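Local coordinates for nucleoside-diphosphate-sugar epimerase (Pseudomonas aeruginosa, PDB 2X4G), which probably binds a dinucleotide cofactor and acts on nucleotide-linked sugars or related substrates, at residues Glu237-Thr242 with Arg312-Phe317; Met183-Leu188 with Asp325-Ala330. All coordinates share one frame; numbering follows the deposited sequence.

Contact 1. Residues Glu237-Thr242 with Arg312-Phe317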
ATOM      1  N   GLU A 237      -2.327 -16.440  32.084  1.00 48.39           N
ATOM      2  CA  GLU A 237      -3.362 -17.012  31.219  1.00 48.43           C
ATOM      3  C   GLU A 237      -3.988 -15.976  30.276  1.00 46.93           C
ATOM      4  O   GLU A 237      -4.008 -14.776  30.564  1.00 46.32           O
ATOM      5  CB  GLU A 237      -4.458 -17.629  32.072  1.00 49.19           C
ATOM      6  CG  GLU A 237      -4.011 -18.799  32.964  1.00 52.52           C
ATOM      7  CD  GLU A 237      -3.424 -19.934  32.163  1.00 57.16           C
ATOM      8  OE1 GLU A 237      -2.324 -20.421  32.529  1.00 61.01           O
ATOM      9  OE2 GLU A 237      -4.053 -20.323  31.149  1.00 60.21           O
ATOM     10  N   ARG A 238      -4.501 -16.450  29.148  1.00 46.51           N
ATOM     11  CA  ARG A 238      -5.293 -15.618  28.229  1.00 45.37           C
ATOM     12  C   ARG A 238      -6.776 -15.796  28.529  1.00 44.65           C
ATOM     13  O   ARG A 238      -7.201 -16.857  29.000  1.00 45.67           O
ATOM     14  CB  ARG A 238      -5.036 -16.002  26.771  1.00 45.80           C
ATOM     15  CG  ARG A 238      -3.564 -16.198  26.451  1.00 48.03           C
ATOM     16  CD  ARG A 238      -3.216 -16.003  24.990  1.00 49.72           C
ATOM     17  NE  ARG A 238      -3.393 -17.228  24.218  1.00 53.14           N
ATOM     18  CZ  ARG A 238      -2.713 -17.551  23.113  1.00 55.18           C
ATOM     19  NH1 ARG A 238      -1.769 -16.756  22.611  1.00 54.76           N
ATOM     20  NH2 ARG A 238      -2.975 -18.701  22.515  1.00 57.32           N
ATOM     21  N   TYR A 239      -7.566 -14.759  28.277  1.00 43.01           N
ATOM     22  CA  TYR A 239      -9.015 -14.868  28.381  1.00 41.83           C
ATOM     23  C   TYR A 239      -9.669 -14.140  27.229  1.00 40.47           C
ATOM     24  O   TYR A 239      -9.589 -12.916  27.119  1.00 38.61           O
ATOM     25  CB  TYR A 239      -9.509 -14.304  29.705  1.00 41.74           C
ATOM     26  CG  TYR A 239      -9.040 -15.094  30.882  1.00 43.02           C
ATOM     27  CD1 TYR A 239      -7.861 -14.769  31.537  1.00 42.79           C
ATOM     28  CD2 TYR A 239      -9.758 -16.191  31.326  1.00 43.85           C
ATOM     29  CE1 TYR A 239      -7.429 -15.505  32.628  1.00 44.01           C
ATOM     30  CE2 TYR A 239      -9.327 -16.936  32.404  1.00 45.38           C
ATOM     31  CZ  TYR A 239      -8.167 -16.584  33.053  1.00 45.73           C
ATOM     32  OH  TYR A 239      -7.751 -17.334  34.124  1.00 48.56           O
ATOM     33  N   LEU A 240     -10.297 -14.924  26.357  1.00 40.61           N
ATOM     34  CA  LEU A 240     -11.092 -14.400  25.262  1.00 39.83           C
ATOM     35  C   LEU A 240     -12.420 -13.798  25.784  1.00 39.47           C
ATOM     36  O   LEU A 240     -13.190 -14.443  26.512  1.00 39.05           O
ATOM     37  CB  LEU A 240     -11.354 -15.501  24.253  1.00 40.61           C
ATOM     38  CG  LEU A 240     -10.176 -15.939  23.387  1.00 40.56           C
ATOM     39  CD1 LEU A 240     -10.499 -17.265  22.702  1.00 38.41           C
ATOM     40  CD2 LEU A 240      -9.862 -14.830  22.350  1.00 39.67           C
ATOM     41  N   LEU A 241     -12.642 -12.532  25.422  1.00 38.66           N
ATOM     42  CA  LEU A 241     -13.790 -11.771  25.860  1.00 37.61           C
ATOM     43  C   LEU A 241     -14.623 -11.584  24.601  1.00 37.57           C
ATOM     44  O   LEU A 241     -14.279 -10.794  23.760  1.00 36.67           O
ATOM     45  CB  LEU A 241     -13.335 -10.443  26.483  1.00 36.84           C
ATOM     46  CG  LEU A 241     -12.339 -10.567  27.662  1.00 35.82           C
ATOM     47  CD1 LEU A 241     -11.850  -9.216  28.131  1.00 31.50           C
ATOM     48  CD2 LEU A 241     -12.948 -11.344  28.841  1.00 34.20           C
ATOM     49  N   THR A 242     -15.706 -12.352  24.486  1.00 38.55           N
ATOM     50  CA  THR A 242     -16.411 -12.550  23.226  1.00 38.87           C
ATOM     51  C   THR A 242     -17.834 -12.086  23.321  1.00 39.42           C
ATOM     52  O   THR A 242     -18.385 -11.985  24.409  1.00 39.90           O
ATOM     53  CB  THR A 242     -16.457 -14.036  22.848  1.00 39.61           C
ATOM     54  OG1 THR A 242     -17.212 -14.754  23.823  1.00 39.81           O
ATOM     55  CG2 THR A 242     -15.074 -14.627  22.810  1.00 39.90           C
ATOM     56  N   ARG A 312     -16.168 -17.189  30.947  1.00 49.37           N
ATOM     57  CA  ARG A 312     -17.400 -17.431  31.646  1.00 50.07           C
ATOM     58  C   ARG A 312     -17.226 -18.242  32.920  1.00 51.51           C
ATOM     59  O   ARG A 312     -17.727 -17.861  33.964  1.00 51.80           O
ATOM     60  CB  ARG A 312     -18.354 -18.183  30.734  1.00 50.75           C
ATOM     61  CG  ARG A 312     -19.715 -18.409  31.355  1.00 50.85           C
ATOM     62  CD  ARG A 312     -20.610 -19.167  30.432  1.00 52.03           C
ATOM     63  NE  ARG A 312     -21.964 -18.650  30.541  1.00 53.53           N
ATOM     64  CZ  ARG A 312     -22.646 -18.097  29.549  1.00 53.37           C
ATOM     65  NH1 ARG A 312     -22.125 -17.992  28.330  1.00 52.28           N
ATOM     66  NH2 ARG A 312     -23.871 -17.651  29.777  1.00 54.19           N
ATOM     67  N   GLU A 313     -16.535 -19.370  32.823  1.00 52.77           N
ATOM     68  CA  GLU A 313     -16.373 -20.266  33.961  1.00 54.30           C
ATOM     69  C   GLU A 313     -15.420 -19.684  35.015  1.00 53.42           C
ATOM     70  O   GLU A 313     -15.710 -19.710  36.202  1.00 53.60           O
ATOM     71  CB  GLU A 313     -15.909 -21.637  33.468  1.00 55.88           C
ATOM     72  CG  GLU A 313     -16.946 -22.293  32.510  1.00 59.07           C
ATOM     73  CD  GLU A 313     -16.593 -23.741  32.098  1.00 63.36           C
ATOM     74  OE1 GLU A 313     -16.376 -23.975  30.877  1.00 63.80           O
ATOM     75  OE2 GLU A 313     -16.545 -24.634  32.990  1.00 65.57           O
ATOM     76  N   GLU A 314     -14.313 -19.113  34.572  1.00 52.08           N
ATOM     77  CA  GLU A 314     -13.329 -18.580  35.490  1.00 51.70           C
ATOM     78  C   GLU A 314     -13.665 -17.182  35.954  1.00 50.25           C
ATOM     79  O   GLU A 314     -13.594 -16.901  37.137  1.00 50.42           O
ATOM     80  CB  GLU A 314     -11.952 -18.587  34.841  1.00 51.66           C
ATOM     81  CG  GLU A 314     -11.558 -19.978  34.355  1.00 53.45           C
ATOM     82  CD  GLU A 314     -10.059 -20.226  34.323  1.00 54.93           C
ATOM     83  OE1 GLU A 314      -9.662 -21.247  33.720  1.00 55.19           O
ATOM     84  OE2 GLU A 314      -9.277 -19.419  34.884  1.00 55.57           O
ATOM     85  N   LEU A 315     -14.034 -16.304  35.032  1.00 48.80           N
ATOM     86  CA  LEU A 315     -14.221 -14.881  35.376  1.00 47.76           C
ATOM     87  C   LEU A 315     -15.642 -14.522  35.777  1.00 47.46           C
ATOM     88  O   LEU A 315     -15.858 -13.498  36.406  1.00 47.59           O
ATOM     89  CB  LEU A 315     -13.761 -13.962  34.236  1.00 46.22           C
ATOM     90  CG  LEU A 315     -12.378 -14.303  33.676  1.00 45.83           C
ATOM     91  CD1 LEU A 315     -12.006 -13.406  32.512  1.00 44.23           C
ATOM     92  CD2 LEU A 315     -11.341 -14.236  34.791  1.00 45.21           C
ATOM     93  N   GLY A 316     -16.600 -15.375  35.444  1.00 47.39           N
ATOM     94  CA  GLY A 316     -18.000 -15.020  35.546  1.00 47.13           C
ATOM     95  C   GLY A 316     -18.438 -14.140  34.382  1.00 46.18           C
ATOM     96  O   GLY A 316     -19.545 -13.598  34.388  1.00 46.28           O
ATOM     97  N   PHE A 317     -17.595 -14.006  33.358  1.00 45.29           N
ATOM     98  CA  PHE A 317     -17.910 -13.076  32.285  1.00 43.91           C
ATOM     99  C   PHE A 317     -18.608 -13.682  31.082  1.00 43.62           C
ATOM    100  O   PHE A 317     -18.208 -14.712  30.558  1.00 43.82           O
ATOM    101  CB  PHE A 317     -16.679 -12.359  31.767  1.00 43.04           C
ATOM    102  CG  PHE A 317     -16.968 -11.531  30.562  1.00 42.29           C
ATOM    103  CD1 PHE A 317     -16.820 -12.060  29.292  1.00 41.17           C
ATOM    104  CD2 PHE A 317     -17.471 -10.247  30.699  1.00 41.72           C
ATOM    105  CE1 PHE A 317     -17.122 -11.310  28.181  1.00 41.19           C
ATOM    106  CE2 PHE A 317     -17.778  -9.491  29.588  1.00 41.48           C
ATOM    107  CZ  PHE A 317     -17.614 -10.028  28.326  1.00 41.70           C
TER
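Tyr-239, on strand 238-247, meets the end of helix 309-315 with both its hydroxyl and its ring. OH of Tyr-239 donates to OE2 of Glu-314 over 2.7 Å. The hydroxyl reaches this oxygen from above the carboxylate, 43° out of plane, while the acid itself sits at the ring's edge, its carboxylate turned steeply against the ring. Glu-314 is extended beyond CG, which lets its end reach the phenol. The bond is not isolated: the other oxygen, OE1, forms a salt bridge with the guanidinium of Arg-234, whose backbone N is hydrogen-bonded to the same phenol oxygen.

Leu-315 covers one face of the ring. Its CD2 lies 4.2 Å from the Tyr-239 ring centroid, 15° off the normal, a CH-pi contact, and CD1 of Leu-315 comes within 3.8 Å of CD2 of Tyr-239. Farther along the strand, CD2 of Leu-241 lies 4.0 Å from CD1 of Phe-317, neither over the ring face nor at its edge; the two side chains cross at about a right angle. With CG anti to the backbone N (chi1 173°), the Phe-317 ring is swung toward the strand, bringing its edge to Thr-242, where CE1 of Phe-317 lies 4.0 Å from the carbonyl O of Thr-242.

Gly-316 leaves the helix with positive phi, turning the chain between Leu-315 and Phe-317. With Leu-226, Met-228 and Ala-229 of helix 219-232 packed alongside, this is the strand-to-helix layering of an alpha/beta sheet in the NADP_Rossmann clan.

Contact 2. Residues Met183-Leu188 with Asp325-Ala330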
ATOM      1  N   MET A 183     -13.541  -8.202  18.064  1.00 38.64           N
ATOM      2  CA  MET A 183     -13.705  -6.890  17.460  1.00 38.15           C
ATOM      3  C   MET A 183     -14.665  -6.060  18.337  1.00 37.22           C
ATOM      4  O   MET A 183     -15.833  -6.402  18.470  1.00 37.07           O
ATOM      5  CB  MET A 183     -14.263  -7.046  16.047  1.00 38.85           C
ATOM      6  CG  MET A 183     -14.126  -5.824  15.163  1.00 40.51           C
ATOM      7  SD  MET A 183     -15.249  -5.856  13.745  1.00 43.83           S
ATOM      8  CE  MET A 183     -14.934  -4.239  13.037  1.00 45.80           C
ATOM      9  N   VAL A 184     -14.152  -4.986  18.939  1.00 36.32           N
ATOM     10  CA  VAL A 184     -14.904  -4.140  19.871  1.00 35.33           C
ATOM     11  C   VAL A 184     -15.727  -3.073  19.143  1.00 35.42           C
ATOM     12  O   VAL A 184     -15.192  -2.285  18.383  1.00 36.23           O
ATOM     13  CB  VAL A 184     -13.950  -3.452  20.860  1.00 34.88           C
ATOM     14  CG1 VAL A 184     -14.713  -2.572  21.838  1.00 34.78           C
ATOM     15  CG2 VAL A 184     -13.129  -4.507  21.616  1.00 33.78           C
ATOM     16  N   LEU A 185     -17.031  -3.042  19.379  1.00 35.12           N
ATOM     17  CA  LEU A 185     -17.914  -2.073  18.715  1.00 34.92           C
ATOM     18  C   LEU A 185     -18.796  -1.406  19.764  1.00 34.53           C
ATOM     19  O   LEU A 185     -19.298  -2.097  20.665  1.00 34.08           O
ATOM     20  CB  LEU A 185     -18.802  -2.770  17.673  1.00 35.12           C
ATOM     21  CG  LEU A 185     -18.157  -3.197  16.353  1.00 35.36           C
ATOM     22  CD1 LEU A 185     -19.154  -4.017  15.578  1.00 35.68           C
ATOM     23  CD2 LEU A 185     -17.709  -1.994  15.530  1.00 35.14           C
ATOM     24  N   GLY A 186     -18.981  -0.088  19.653  1.00 34.11           N
ATOM     25  CA  GLY A 186     -19.832   0.622  20.599  1.00 34.41           C
ATOM     26  C   GLY A 186     -19.721   2.117  20.534  1.00 34.64           C
ATOM     27  O   GLY A 186     -19.227   2.666  19.579  1.00 34.44           O
ATOM     28  N   GLU A 187     -20.197   2.789  21.567  1.00 35.58           N
ATOM     29  CA  GLU A 187     -20.082   4.253  21.618  1.00 36.60           C
ATOM     30  C   GLU A 187     -18.714   4.717  22.154  1.00 36.52           C
ATOM     31  O   GLU A 187     -17.958   3.949  22.755  1.00 36.44           O
ATOM     32  CB  GLU A 187     -21.214   4.856  22.432  1.00 36.93           C
ATOM     33  CG  GLU A 187     -21.304   4.364  23.857  1.00 39.44           C
ATOM     34  CD  GLU A 187     -22.452   4.992  24.634  1.00 44.53           C
ATOM     35  OE1 GLU A 187     -23.223   5.787  24.050  1.00 48.60           O
ATOM     36  OE2 GLU A 187     -22.607   4.667  25.835  1.00 48.05           O
ATOM     37  N   LEU A 188     -18.415   5.979  21.924  1.00 37.16           N
ATOM     38  CA  LEU A 188     -17.148   6.588  22.320  1.00 38.08           C
ATOM     39  C   LEU A 188     -15.962   6.146  21.462  1.00 38.89           C
ATOM     40  O   LEU A 188     -14.881   6.036  21.967  1.00 39.63           O
ATOM     41  CB  LEU A 188     -16.859   6.352  23.820  1.00 37.34           C
ATOM     42  CG  LEU A 188     -18.039   6.575  24.788  1.00 36.70           C
ATOM     43  CD1 LEU A 188     -17.635   6.378  26.230  1.00 35.49           C
ATOM     44  CD2 LEU A 188     -18.696   7.935  24.595  1.00 34.33           C
ATOM     45  N   ASP A 325     -28.588  -3.622  19.747  1.00 44.43           N
ATOM     46  CA  ASP A 325     -28.495  -2.549  20.732  1.00 44.18           C
ATOM     47  C   ASP A 325     -27.090  -1.942  20.688  1.00 42.56           C
ATOM     48  O   ASP A 325     -26.931  -0.739  20.837  1.00 42.12           O
ATOM     49  CB  ASP A 325     -28.832  -3.053  22.141  1.00 44.69           C
ATOM     50  CG  ASP A 325     -30.252  -3.597  22.243  1.00 47.84           C
ATOM     51  OD1 ASP A 325     -31.199  -2.812  22.401  1.00 51.16           O
ATOM     52  OD2 ASP A 325     -30.437  -4.829  22.155  1.00 52.54           O
ATOM     53  N   THR A 326     -26.085  -2.781  20.454  1.00 41.39           N
ATOM     54  CA  THR A 326     -24.702  -2.323  20.359  1.00 40.29           C
ATOM     55  C   THR A 326     -24.517  -1.528  19.092  1.00 40.33           C
ATOM     56  O   THR A 326     -24.045  -0.401  19.135  1.00 40.23           O
ATOM     57  CB  THR A 326     -23.743  -3.486  20.309  1.00 39.60           C
ATOM     58  OG1 THR A 326     -23.845  -4.214  21.527  1.00 40.20           O
ATOM     59  CG2 THR A 326     -22.344  -3.011  20.110  1.00 37.57           C
ATOM     60  N   LEU A 327     -24.907  -2.111  17.969  1.00 40.34           N
ATOM     61  CA  LEU A 327     -24.822  -1.408  16.707  1.00 41.19           C
ATOM     62  C   LEU A 327     -25.623  -0.118  16.693  1.00 41.86           C
ATOM     63  O   LEU A 327     -25.206   0.812  16.036  1.00 42.97           O
ATOM     64  CB  LEU A 327     -25.280  -2.269  15.528  1.00 41.68           C
ATOM     65  CG  LEU A 327     -24.600  -3.612  15.338  1.00 41.04           C
ATOM     66  CD1 LEU A 327     -25.208  -4.279  14.123  1.00 40.48           C
ATOM     67  CD2 LEU A 327     -23.101  -3.426  15.228  1.00 40.19           C
ATOM     68  N   LEU A 328     -26.770  -0.053  17.373  1.00 42.51           N
ATOM     69  CA  LEU A 328     -27.535   1.210  17.445  1.00 42.89           C
ATOM     70  C   LEU A 328     -26.867   2.274  18.316  1.00 42.58           C
ATOM     71  O   LEU A 328     -27.005   3.468  18.051  1.00 43.70           O
ATOM     72  CB  LEU A 328     -28.970   0.985  17.917  1.00 43.30           C
ATOM     73  CG  LEU A 328     -29.943   0.688  16.767  1.00 44.49           C
ATOM     74  CD1 LEU A 328     -31.263   0.128  17.266  1.00 44.45           C
ATOM     75  CD2 LEU A 328     -30.168   1.939  15.942  1.00 44.47           C
ATOM     76  N   ARG A 329     -26.141   1.861  19.341  1.00 41.58           N
ATOM     77  CA  ARG A 329     -25.607   2.809  20.299  1.00 41.18           C
ATOM     78  C   ARG A 329     -24.395   3.464  19.665  1.00 40.97           C
ATOM     79  O   ARG A 329     -24.169   4.665  19.814  1.00 41.31           O
ATOM     80  CB  ARG A 329     -25.225   2.086  21.577  1.00 41.05           C
ATOM     81  CG  ARG A 329     -25.264   2.926  22.829  1.00 42.26           C
ATOM     82  CD  ARG A 329     -24.698   2.160  24.009  1.00 42.98           C
ATOM     83  NE  ARG A 329     -25.475   0.939  24.236  1.00 44.79           N
ATOM     84  CZ  ARG A 329     -24.984  -0.302  24.324  1.00 44.70           C
ATOM     85  NH1 ARG A 329     -23.677  -0.565  24.251  1.00 42.49           N
ATOM     86  NH2 ARG A 329     -25.831  -1.302  24.510  1.00 47.06           N
ATOM     87  N   ALA A 330     -23.631   2.655  18.939  1.00 40.43           N
ATOM     88  CA  ALA A 330     -22.540   3.135  18.122  1.00 40.04           C
ATOM     89  C   ALA A 330     -23.077   4.084  17.068  1.00 40.82           C
ATOM     90  O   ALA A 330     -22.623   5.225  16.946  1.00 41.58           O
ATOM     91  CB  ALA A 330     -21.815   1.967  17.468  1.00 39.58           C
TER
HETATM   92  O   HOH W   1     -20.846   0.802  23.963  1.00 13.25           O
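Where strand 176-185 ends, Leu-185, Gly-186 and Glu-187 run against helix 323-336, and CA of Glu-187 comes within 4.4 Å of CA of Ala-330. The close part is built from small groups on backbone oxygens: CB of Ala-330 lies 3.4 Å from O of Gly-186, and the methyl CG2 of Thr-326 faces O of Leu-185. OG1 of Thr-326 sits beside the backbone N (chi1 -63°), which puts CG2 anti to that N and against Leu-185, while OG1 bonds Asp-218. Beside them, CD1 of Leu-185 touches CD2 of Leu-327 at 4.0 Å, and Leu-327 also packs on Ile-255 and Leu-258 of helix 248-259.

The Glu-187 and Arg-329 side is looser and more polar. CD of Glu-187 rests 3.7 Å from CD of Arg-329, so the carboxylate meets the aliphatic part of the arginine. OE2 of Glu-187 remains 5.0 Å from NE of Arg-329, and the carboxylate and guanidinium planes diverge by 66°. A water at the guanidinium edge accepts from NH1 of Arg-329 and from N of Glu-187, each at 3.2 Å. OD1 of Asp-218 takes both NH1 of Arg-329 and OG1 of Thr-326, so any attraction between Glu-187 and Arg-329 is probably weak and longer-range, and the segments' polar link runs through the water.

Both contacts are largely buried and place C-terminal helices against neighbouring strands of one mixed sheet: contact 1 uses strand 238-247 and helix 309-315, contact 2 strand 176-185 and helix 323-336. These helices follow each other in the chain, and contact 1 is nested within the loop closed by contact 2. Their centres lie about 21 Å apart and their nearest atoms about 6 Å, so they do not touch. Contact 1 has a direct side-chain hydrogen bond and aromatic packing, with its carboxylate at the partly exposed margin. Contact 2, set where its strand gives way to loop, combines methyl-to-backbone packing with a water bridge at its partly exposed edge.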